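FAD-dependent oxidoreductase (Actinomadura kijaniata, PDB 4KCF) is a sugar N-oxygenase of the acyl-CoA dehydrogenase family that uses a flavin and probably oxidises the amino group of a dTDP-linked amino sugar in kijanose formation. Local coordinates at residues A[181-186]-A[239-244]; A[155-160]-A[187-192]; A[291-296]-A[375-380]. All blocks are in the same frame, centred on the assembly; numbering follows the deposited sequence.

Contact 1: A[181-186]-A[239-244]. With FMN (flavin mononucleotide), chain C.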
loop_
_atom_site.group_PDB
_atom_site.type_symbol
_atom_site.label_atom_id
_atom_site.label_comp_id
_atom_site.label_asym_id
_atom_site.label_seq_id
_atom_site.Cartn_x
_atom_site.Cartn_y
_atom_site.Cartn_z
ATOM N N SER A 181 6.492 20.415 -12.485
ATOM C CA SER A 181 7.913 20.254 -12.198
ATOM C C SER A 181 8.179 19.696 -10.800
ATOM O O SER A 181 7.455 19.973 -9.847
ATOM C CB SER A 181 8.630 21.600 -12.312
ATOM O OG SER A 181 8.497 22.045 -13.654
ATOM N N GLY A 182 9.278 18.963 -10.669
ATOM C CA GLY A 182 9.606 18.352 -9.388
ATOM C C GLY A 182 10.150 16.945 -9.522
ATOM O O GLY A 182 10.686 16.571 -10.571
ATOM N N ARG A 183 10.065 16.203 -8.420
ATOM C CA ARG A 183 10.628 14.868 -8.265
ATOM C C ARG A 183 9.990 14.210 -7.035
ATOM O O ARG A 183 9.810 14.858 -5.987
ATOM C CB ARG A 183 12.165 14.857 -8.293
ATOM C CG ARG A 183 12.814 13.995 -7.235
ATOM C CD ARG A 183 13.792 12.913 -7.636
ATOM N NE ARG A 183 15.107 13.438 -7.917
ATOM C CZ ARG A 183 16.284 12.819 -7.824
ATOM N NH1 ARG A 183 16.538 11.588 -7.384
ATOM N NH2 ARG A 183 17.314 13.562 -8.170
ATOM N N LYS A 184 9.568 12.960 -7.210
ATOM C CA LYS A 184 8.965 12.200 -6.124
ATOM C C LYS A 184 9.969 11.107 -5.820
ATOM O O LYS A 184 10.655 10.598 -6.715
ATOM C CB LYS A 184 7.616 11.596 -6.527
ATOM C CG LYS A 184 6.447 12.571 -6.637
ATOM C CD LYS A 184 6.349 13.456 -5.377
ATOM C CE LYS A 184 5.037 14.219 -5.399
ATOM N NZ LYS A 184 4.940 15.159 -4.233
ATOM N N THR A 185 10.087 10.763 -4.544
ATOM C CA THR A 185 10.918 9.631 -4.165
ATOM C C THR A 185 10.029 8.468 -3.703
ATOM O O THR A 185 8.890 8.686 -3.297
ATOM C CB THR A 185 12.044 10.038 -3.159
ATOM O OG1 THR A 185 12.878 8.898 -2.898
ATOM C CG2 THR A 185 11.451 10.599 -1.869
ATOM N N LEU A 186 10.512 7.233 -3.793
ATOM C CA LEU A 186 9.800 6.046 -3.270
ATOM C C LEU A 186 8.504 5.798 -4.052
ATOM O O LEU A 186 7.409 6.050 -3.550
ATOM C CB LEU A 186 9.569 6.152 -1.748
ATOM C CG LEU A 186 10.850 6.512 -0.971
ATOM C CD1 LEU A 186 10.535 6.837 0.491
ATOM C CD2 LEU A 186 11.853 5.360 -1.020
ATOM N N THR A 239 10.984 0.645 -6.180
ATOM C CA THR A 239 10.620 1.833 -5.406
ATOM C C THR A 239 11.578 2.999 -5.712
ATOM O O THR A 239 12.238 3.558 -4.821
ATOM C CB THR A 239 10.466 1.465 -3.885
ATOM O OG1 THR A 239 9.430 0.483 -3.771
ATOM C CG2 THR A 239 10.050 2.645 -2.982
ATOM N N VAL A 240 11.595 3.375 -6.993
ATOM C CA VAL A 240 12.504 4.397 -7.522
ATOM C C VAL A 240 11.986 5.819 -7.433
ATOM O O VAL A 240 10.852 6.053 -7.025
ATOM C CB VAL A 240 12.872 4.106 -8.990
ATOM C CG1 VAL A 240 13.528 2.757 -9.064
ATOM C CG2 VAL A 240 11.592 4.222 -9.879
ATOM N N ASP A 241 12.842 6.786 -7.748
ATOM C CA ASP A 241 12.413 8.179 -7.800
ATOM C C ASP A 241 11.855 8.402 -9.198
ATOM O O ASP A 241 12.247 7.696 -10.130
ATOM C CB ASP A 241 13.608 9.109 -7.604
ATOM C CG ASP A 241 14.010 9.236 -6.141
ATOM O OD1 ASP A 241 13.771 8.324 -5.318
ATOM O OD2 ASP A 241 14.520 10.316 -5.795
ATOM N N ILE A 242 10.977 9.389 -9.342
ATOM C CA ILE A 242 10.535 9.852 -10.667
ATOM C C ILE A 242 10.709 11.370 -10.749
ATOM O O ILE A 242 10.499 12.076 -9.759
ATOM C CB ILE A 242 9.100 9.392 -10.992
ATOM C CG1 ILE A 242 8.107 10.113 -10.080
ATOM C CG2 ILE A 242 9.003 7.878 -10.865
ATOM C CD1 ILE A 242 6.765 9.452 -10.000
ATOM N N VAL A 243 11.127 11.862 -11.915
ATOM C CA VAL A 243 11.419 13.280 -12.113
ATOM C C VAL A 243 10.448 13.930 -13.101
ATOM O O VAL A 243 10.094 13.308 -14.091
ATOM C CB VAL A 243 12.881 13.464 -12.545
ATOM C CG1 VAL A 243 13.203 14.941 -12.752
ATOM C CG2 VAL A 243 13.814 12.825 -11.500
ATOM N N PHE A 244 9.962 15.135 -12.807
ATOM C CA PHE A 244 9.085 15.866 -13.721
ATOM C C PHE A 244 9.787 17.151 -14.081
ATOM O O PHE A 244 10.154 17.958 -13.220
ATOM C CB PHE A 244 7.745 16.216 -13.098
ATOM C CG PHE A 244 7.213 15.126 -12.225
ATOM C CD1 PHE A 244 6.576 14.032 -12.773
ATOM C CD2 PHE A 244 7.325 15.220 -10.849
ATOM C CE1 PHE A 244 6.048 13.033 -11.969
ATOM C CE2 PHE A 244 6.840 14.202 -10.038
ATOM C CZ PHE A 244 6.191 13.113 -10.599
HETATM N N1 FMN C . 5.019 6.251 -1.077
HETATM C C2 FMN C . 4.200 6.494 -2.133
HETATM O O2 FMN C . 3.592 7.601 -2.115
HETATM N N3 FMN C . 4.042 5.568 -3.119
HETATM C C4 FMN C . 4.790 4.444 -3.047
HETATM O O4 FMN C . 4.663 3.505 -4.025
HETATM C C4A FMN C . 5.620 4.167 -1.933
HETATM N N5 FMN C . 6.357 3.018 -1.810
HETATM C C5A FMN C . 7.195 2.863 -0.747
HETATM C C6 FMN C . 7.938 1.686 -0.645
HETATM C C7 FMN C . 8.795 1.485 0.452
HETATM C C7M FMN C . 9.611 0.223 0.551
HETATM C C8 FMN C . 8.922 2.525 1.495
HETATM C C8M FMN C . 9.817 2.388 2.708
HETATM C C9 FMN C . 8.147 3.668 1.343
HETATM C C9A FMN C . 7.284 3.854 0.245
HETATM N N10 FMN C . 6.570 5.007 0.125
HETATM C C10 FMN C . 5.732 5.123 -0.932
HETATM C "C1'" FMN C . 6.635 6.161 1.044
HETATM C "C2'" FMN C . 6.427 6.222 2.557
HETATM O "O2'" FMN C . 5.011 6.062 2.494
HETATM C "C3'" FMN C . 6.938 7.408 3.432
HETATM O "O3'" FMN C . 6.584 8.724 2.946
HETATM C "C4'" FMN C . 8.415 7.589 3.884
HETATM O "O4'" FMN C . 9.416 6.538 3.838
HETATM O O HOH W 1 13.533 5.778 -4.307
#
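Strand residues G182 to K184 pair antiparallel with I242 to F244, the short strand axes running at 174°. G182 and F244 form a hydrogen-bonded pair, as do K184 and I242; F244 N reaches G182 O at 2.8 Å. R183 and V243 make the non-hydrogen-bonded pair between them. On their face the R183 chain, bent at chi2 and chi3, passes V243 CG2 and reaches D241. Near the guanidinium edge, R183 NH1 gives a salt bridge to D241 OD2 at 2.9 Å, on the anti side and out of the carboxylate plane, the two planes 76° apart. D241 OD1 takes the T185 OG1 hydroxyl at 2.6 Å on its syn side, also well out of plane. A chi1 of -176° swings OG1 of T185 away from its backbone N and lays it alongside the carboxylate. A water also donates to OD1, and H163 bonds OD2 weakly. Replacing D241 by an alanine would probably leave the R183 guanidinium without its charge mate and T185 OG1 without its acceptor. On the opposite face K184 CG meets the edge of the F244 ring, 3.8 Å from CE2. K184 NZ forms a salt bridge with D162 and hydrogen bonds with N199 O and I160 O. At the flavin end T239 CG2 packs 3.4 Å from L186 CA and 3.3 Å from FMN C6. This antiparallel pair belongs to the beta domain of the acyl-CoA dehydrogenase fold.

Contact 2: A[155-160]-A[187-192]; sequences VVCSGI and VSMAPV. With FMN (flavin mononucleotide), chain C; AKM ([(2R,4S,6R)-4-azanyl-4,6-dimethyl-5,5-bis(oxidanyl)oxan-2-yl] [[(2R,3S,5R)-5-[5-methyl-2,4-bis(oxidanylidene)pyrimidin-1-yl]-3-oxidanyl-oxolan-2-yl]methoxy-oxidanyl-phosphoryl] hydrogen phosphate), chain B.
M189 reaches from its turn to the start of strand 156-159. Its CB lies 3.9 Å from C157 SG. CG is anti to the backbone N (chi1 -165°), which carries the chain out toward V155, and CG comes within 4.0 Å of V155 CG1. The sulfur SD is closer to that same methyl, at 3.7 Å. A bend at the last torsion (chi3 57°) then brings CE to 3.3 Å from V156 O, while CE still touches V155 CG1. F66, F71, M80 and A116 also touch this side chain. The turn itself, V187 to A190, is a type II beta turn with M189 at positive phi. It belongs to the middle beta domain of the acyl-CoA dehydrogenase fold, where strand 156-159 and this turn grip one edge of the flavin. S188 N donates to FMN O4 and S188 OG to FMN N5, the latter at 2.7 Å. T239 is a second partner of that hydroxyl. From the strand, S158 O takes a weak bond from FMN N3, and S158 OG bonds the sugar oxygen AKM O4A at 3.0 Å. A water joins the two sides, accepting from S158 N and donating to S188 O and FMN O4. C157 SG sits 3.3 Å from M189 O, and V187 CG1 lies 3.4 Å from S158 O.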
loop_
_atom_site.group_PDB
_atom_site.type_symbol
_atom_site.label_atom_id
_atom_site.label_comp_id
_atom_site.label_asym_id
_atom_site.label_seq_id
_atom_site.Cartn_x
_atom_site.Cartn_y
_atom_site.Cartn_z
ATOM N N VAL A 155 -1.317 0.453 -15.339
ATOM C CA VAL A 155 -0.571 0.032 -14.141
ATOM C C VAL A 155 -0.263 1.353 -13.446
ATOM O O VAL A 155 0.508 2.206 -13.954
ATOM C CB VAL A 155 0.692 -0.763 -14.428
ATOM C CG1 VAL A 155 1.445 -1.039 -13.146
ATOM C CG2 VAL A 155 0.360 -2.121 -15.046
ATOM N N VAL A 156 -0.933 1.523 -12.308
ATOM C CA VAL A 156 -1.047 2.849 -11.698
ATOM C C VAL A 156 -0.185 2.960 -10.432
ATOM O O VAL A 156 -0.424 2.245 -9.437
ATOM C CB VAL A 156 -2.525 3.190 -11.419
ATOM C CG1 VAL A 156 -2.689 4.668 -11.001
ATOM C CG2 VAL A 156 -3.397 2.828 -12.659
ATOM N N CYS A 157 0.800 3.851 -10.486
ATOM C CA CYS A 157 1.789 4.054 -9.449
ATOM C C CYS A 157 1.346 5.286 -8.682
ATOM O O CYS A 157 0.437 6.025 -9.098
ATOM C CB CYS A 157 3.169 4.266 -10.049
ATOM S SG CYS A 157 3.759 2.681 -10.662
ATOM N N SER A 158 2.018 5.506 -7.560
ATOM C CA SER A 158 1.568 6.565 -6.668
ATOM C C SER A 158 2.817 7.306 -6.223
ATOM O O SER A 158 3.769 6.648 -5.773
ATOM C CB SER A 158 0.861 5.955 -5.458
ATOM O OG SER A 158 0.801 6.972 -4.469
ATOM N N GLY A 159 2.798 8.632 -6.352
ATOM C CA GLY A 159 3.973 9.466 -6.073
ATOM C C GLY A 159 3.621 10.552 -5.070
ATOM O O GLY A 159 3.103 11.603 -5.487
ATOM N N ILE A 160 3.856 10.321 -3.768
ATOM C CA ILE A 160 3.391 11.297 -2.777
ATOM C C ILE A 160 4.492 12.188 -2.222
ATOM O O ILE A 160 4.317 13.398 -2.098
ATOM C CB ILE A 160 2.617 10.684 -1.563
ATOM C CG1 ILE A 160 1.362 9.928 -2.012
ATOM C CG2 ILE A 160 2.393 11.743 -0.466
ATOM C CD1 ILE A 160 0.187 10.704 -2.594
ATOM N N VAL A 187 8.602 5.367 -5.308
ATOM C CA VAL A 187 7.406 5.162 -6.122
ATOM C C VAL A 187 7.443 3.702 -6.500
ATOM O O VAL A 187 8.065 3.353 -7.506
ATOM C CB VAL A 187 7.380 6.008 -7.427
ATOM C CG1 VAL A 187 6.029 5.831 -8.139
ATOM C CG2 VAL A 187 7.548 7.505 -7.115
ATOM N N SER A 188 6.849 2.850 -5.670
ATOM C CA SER A 188 6.917 1.419 -5.921
ATOM C C SER A 188 6.180 1.139 -7.234
ATOM O O SER A 188 5.242 1.881 -7.578
ATOM C CB SER A 188 6.195 0.661 -4.790
ATOM O OG SER A 188 6.800 1.050 -3.565
ATOM N N MET A 189 6.617 0.066 -7.892
ATOM C CA MET A 189 6.034 -0.488 -9.122
ATOM C C MET A 189 6.362 0.400 -10.321
ATOM O O MET A 189 5.846 0.172 -11.412
ATOM C CB MET A 189 4.530 -0.735 -8.993
ATOM C CG MET A 189 3.915 -1.623 -10.079
ATOM S SD MET A 189 2.225 -2.077 -9.639
ATOM C CE MET A 189 1.384 -0.527 -9.403
ATOM N N ALA A 190 7.247 1.375 -10.140
ATOM C CA ALA A 190 7.429 2.416 -11.150
ATOM C C ALA A 190 7.995 1.872 -12.463
ATOM O O ALA A 190 7.566 2.320 -13.528
ATOM C CB ALA A 190 8.254 3.586 -10.632
ATOM N N PRO A 191 8.921 0.894 -12.399
ATOM C CA PRO A 191 9.504 0.414 -13.647
ATOM C C PRO A 191 8.472 -0.125 -14.633
ATOM O O PRO A 191 8.808 -0.312 -15.795
ATOM C CB PRO A 191 10.462 -0.695 -13.197
ATOM C CG PRO A 191 10.834 -0.284 -11.785
ATOM C CD PRO A 191 9.551 0.250 -11.228
ATOM N N VAL A 192 7.241 -0.364 -14.200
ATOM C CA VAL A 192 6.237 -0.971 -15.072
ATOM C C VAL A 192 5.018 -0.070 -15.072
ATOM O O VAL A 192 4.000 -0.427 -15.661
ATOM C CB VAL A 192 5.814 -2.434 -14.714
ATOM C CG1 VAL A 192 6.880 -3.490 -15.018
ATOM C CG2 VAL A 192 5.301 -2.581 -13.274
HETATM N N1 FMN C . 5.019 6.251 -1.077
HETATM C C2 FMN C . 4.200 6.494 -2.133
HETATM O O2 FMN C . 3.592 7.601 -2.115
HETATM N N3 FMN C . 4.042 5.568 -3.119
HETATM C C4 FMN C . 4.790 4.444 -3.047
HETATM O O4 FMN C . 4.663 3.505 -4.025
HETATM C C4A FMN C . 5.620 4.167 -1.933
HETATM N N5 FMN C . 6.357 3.018 -1.810
HETATM C C5A FMN C . 7.195 2.863 -0.747
HETATM C C6 FMN C . 7.938 1.686 -0.645
HETATM C C7 FMN C . 8.795 1.485 0.452
HETATM C C7M FMN C . 9.611 0.223 0.551
HETATM C C8 FMN C . 8.922 2.525 1.495
HETATM C C8M FMN C . 9.817 2.388 2.708
HETATM C C9 FMN C . 8.147 3.668 1.343
HETATM C C9A FMN C . 7.284 3.854 0.245
HETATM N N10 FMN C . 6.570 5.007 0.125
HETATM C C10 FMN C . 5.732 5.123 -0.932
HETATM C "C1'" FMN C . 6.635 6.161 1.044
HETATM C "C2'" FMN C . 6.427 6.222 2.557
HETATM O "O2'" FMN C . 5.011 6.062 2.494
HETATM C "C3'" FMN C . 6.938 7.408 3.432
HETATM O "O3'" FMN C . 6.584 8.724 2.946
HETATM C "C4'" FMN C . 8.415 7.589 3.884
HETATM O "O4'" FMN C . 9.416 6.538 3.838
HETATM O O2P AKM B . -4.325 8.585 0.089
HETATM P P AKM B . -4.979 9.624 -0.826
HETATM O O1P AKM B . -4.958 11.065 -0.406
HETATM O OPP AKM B . -4.264 9.589 -2.251
HETATM P P2 AKM B . -3.784 8.328 -3.112
HETATM O O3P AKM B . -3.635 8.897 -4.517
HETATM O O1 AKM B . -2.310 8.019 -2.578
HETATM C C1 AKM B . -1.949 6.910 -1.773
HETATM C C2 AKM B . -0.585 7.161 -1.107
HETATM C C3 AKM B . -0.010 5.850 -0.573
HETATM C C3M AKM B . -0.784 5.664 0.737
HETATM N N3 AKM B . 1.421 5.984 -0.264
HETATM C C4 AKM B . -0.073 4.695 -1.584
HETATM O O4A AKM B . 1.056 4.724 -2.474
HETATM O O4B AKM B . 0.058 3.438 -0.895
HETATM C C5 AKM B . -1.107 4.776 -2.708
HETATM C C6 AKM B . -1.784 3.517 -3.235
HETATM O O5 AKM B . -2.021 5.869 -2.739
HETATM O O4P AKM B . -4.615 7.060 -2.990
HETATM O "O5'" AKM B . -6.507 9.167 -1.020
HETATM C "C5'" AKM B . -7.332 10.025 -1.807
HETATM C "C4'" AKM B . -8.305 9.061 -2.462
HETATM C "C3'" AKM B . -9.232 9.723 -3.487
HETATM O "O3'" AKM B . -8.696 9.474 -4.778
HETATM C "C2'" AKM B . -10.565 9.006 -3.355
HETATM C "C1'" AKM B . -10.445 8.158 -2.087
HETATM O "O4'" AKM B . -9.191 8.526 -1.475
HETATM N N11 AKM B . -11.521 8.292 -1.096
HETATM C C21 AKM B . -12.162 7.198 -0.702
HETATM O O21 AKM B . -11.862 6.005 -1.272
HETATM N N31 AKM B . -13.146 7.215 0.212
HETATM C C41 AKM B . -13.465 8.391 0.782
HETATM O O41 AKM B . -14.433 8.477 1.725
HETATM C C51 AKM B . -12.750 9.625 0.411
HETATM C C5A AKM B . -13.109 10.927 1.071
HETATM C C61 AKM B . -11.773 9.504 -0.562
HETATM O O HOH W 2 3.291 3.152 -6.438
#

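Contact 3: A[291-296]-A[375-380]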
loop_
_atom_site.group_PDB
_atom_site.type_symbol
_atom_site.label_atom_id
_atom_site.label_comp_id
_atom_site.label_asym_id
_atom_site.label_seq_id
_atom_site.Cartn_x
_atom_site.Cartn_y
_atom_site.Cartn_z
ATOM N N ASP A 291 5.840 -20.090 9.666
ATOM C CA ASP A 291 5.652 -21.330 8.911
ATOM C C ASP A 291 7.030 -21.898 8.670
ATOM O O ASP A 291 7.219 -23.080 8.838
ATOM C CB ASP A 291 5.057 -21.037 7.530
ATOM C CG ASP A 291 3.595 -20.725 7.625
ATOM O OD1 ASP A 291 2.987 -20.903 8.689
ATOM O OD2 ASP A 291 3.044 -20.214 6.648
ATOM N N THR A 292 7.969 -21.039 8.298
ATOM C CA THR A 292 9.375 -21.415 8.191
ATOM C C THR A 292 10.013 -21.918 9.466
ATOM O O THR A 292 10.732 -22.912 9.419
ATOM C CB THR A 292 10.222 -20.209 7.768
ATOM O OG1 THR A 292 9.670 -19.733 6.541
ATOM C CG2 THR A 292 11.658 -20.599 7.559
ATOM N N ALA A 293 9.811 -21.208 10.575
ATOM C CA ALA A 293 10.359 -21.662 11.823
ATOM C C ALA A 293 9.775 -23.022 12.226
ATOM O O ALA A 293 10.493 -23.880 12.737
ATOM C CB ALA A 293 10.113 -20.618 12.939
ATOM N N VAL A 294 8.484 -23.228 11.975
ATOM C CA VAL A 294 7.815 -24.417 12.535
ATOM C C VAL A 294 8.265 -25.596 11.666
ATOM O O VAL A 294 8.563 -26.656 12.193
ATOM C CB VAL A 294 6.272 -24.205 12.628
ATOM C CG1 VAL A 294 5.415 -25.507 12.706
ATOM C CG2 VAL A 294 5.934 -23.263 13.753
ATOM N N ALA A 295 8.394 -25.393 10.359
ATOM C CA ALA A 295 8.873 -26.426 9.421
ATOM C C ALA A 295 10.287 -26.827 9.788
ATOM O O ALA A 295 10.560 -28.036 9.813
ATOM C CB ALA A 295 8.785 -25.962 7.958
ATOM N N ALA A 296 11.140 -25.856 10.134
ATOM C CA ALA A 296 12.496 -26.109 10.633
ATOM C C ALA A 296 12.557 -26.978 11.900
ATOM O O ALA A 296 13.370 -27.916 11.963
ATOM C CB ALA A 296 13.311 -24.803 10.847
ATOM N N SER A 375 15.339 -16.850 16.200
ATOM C CA SER A 375 15.763 -17.576 17.418
ATOM C C SER A 375 15.404 -19.056 17.381
ATOM O O SER A 375 16.165 -19.864 17.907
ATOM C CB SER A 375 15.279 -16.952 18.727
ATOM O OG SER A 375 15.831 -15.655 18.911
ATOM N N LEU A 376 14.264 -19.411 16.793
ATOM C CA LEU A 376 13.877 -20.820 16.673
ATOM C C LEU A 376 14.720 -21.624 15.699
ATOM O O LEU A 376 14.987 -22.808 15.918
ATOM C CB LEU A 376 12.436 -20.946 16.163
ATOM C CG LEU A 376 11.466 -20.766 17.312
ATOM C CD1 LEU A 376 10.070 -20.706 16.703
ATOM C CD2 LEU A 376 11.660 -22.021 18.198
ATOM N N VAL A 377 15.035 -21.010 14.562
ATOM C CA VAL A 377 15.778 -21.697 13.545
ATOM C C VAL A 377 17.256 -21.713 13.919
ATOM O O VAL A 377 17.925 -22.695 13.650
ATOM C CB VAL A 377 15.580 -20.951 12.235
ATOM C CG1 VAL A 377 16.600 -21.472 11.245
ATOM C CG2 VAL A 377 14.134 -21.130 11.729
ATOM N N GLY A 378 17.805 -20.628 14.454
ATOM C CA GLY A 378 19.202 -20.658 14.883
ATOM C C GLY A 378 20.030 -20.059 13.752
ATOM O O GLY A 378 19.443 -19.370 12.901
ATOM N N GLY A 379 21.339 -20.358 13.710
ATOM C CA GLY A 379 22.303 -19.644 12.833
ATOM C C GLY A 379 22.156 -19.829 11.329
ATOM O O GLY A 379 22.564 -18.972 10.535
ATOM N N ALA A 380 21.489 -20.902 10.905
ATOM C CA ALA A 380 21.188 -21.045 9.481
ATOM C C ALA A 380 20.412 -19.817 8.983
ATOM O O ALA A 380 20.556 -19.385 7.826
ATOM C CB ALA A 380 20.387 -22.342 9.244
#
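V377 CG2 sits against helix 279-298, 3.8 Å from A293 CA and 3.9 Å from A296 CB. One methyl thus meets two alanines three residues apart, on neighbouring turns. Their small side chains let the valine come close to the helix backbone. With CG1 anti to the backbone N (chi1 167°), CG2 is the branch turned onto the alanines. Beside it, L376 CD1 reaches A293 CB at 3.8 Å, and L376 CB touches the same methyl. This is the tight part, and A293, A296 and L376 are all buried. L376 also packs on A308, V312 and I315 of helix 306-338, whereas V377 turns to H386 and L388. The contact thins quickly along the chain. T292 O comes only to 4.5 Å from V377 CG2. Helix 344-377 ends at V377, and G378 leaves helical geometry with positive phi. G379 and A380 are exposed and do not touch residues 291-296. The two segments share no hydrogen bond. R300 donates to the carbonyl oxygens of L376 and V377. Apolar side chains join these segments, the alanines giving small surfaces to L376 and V377, so the fit depends on shape and not on direction-specific bonds.

Contacts 1 and 2 adjoin at the flavin, their centres about 10 Å apart. Both reach the same sheet and both touch FMN. V240 of contact 1 packs on A190 of contact 2. Contact 1 is partly buried and built on backbone pairing, with a salt bridge on the R183 face. Contact 2 is buried and has no clear direct hydrogen bond between its segments; its polar groups turn to ligands and a water. Contact 3 lies in the helical C-terminal region. Its centre is about 28 Å from the centre of the chain, against about 17 Å for contact 1 and 11 Å for contact 2. It is peripheral, though its touching residues are mostly buried, and wholly apolar.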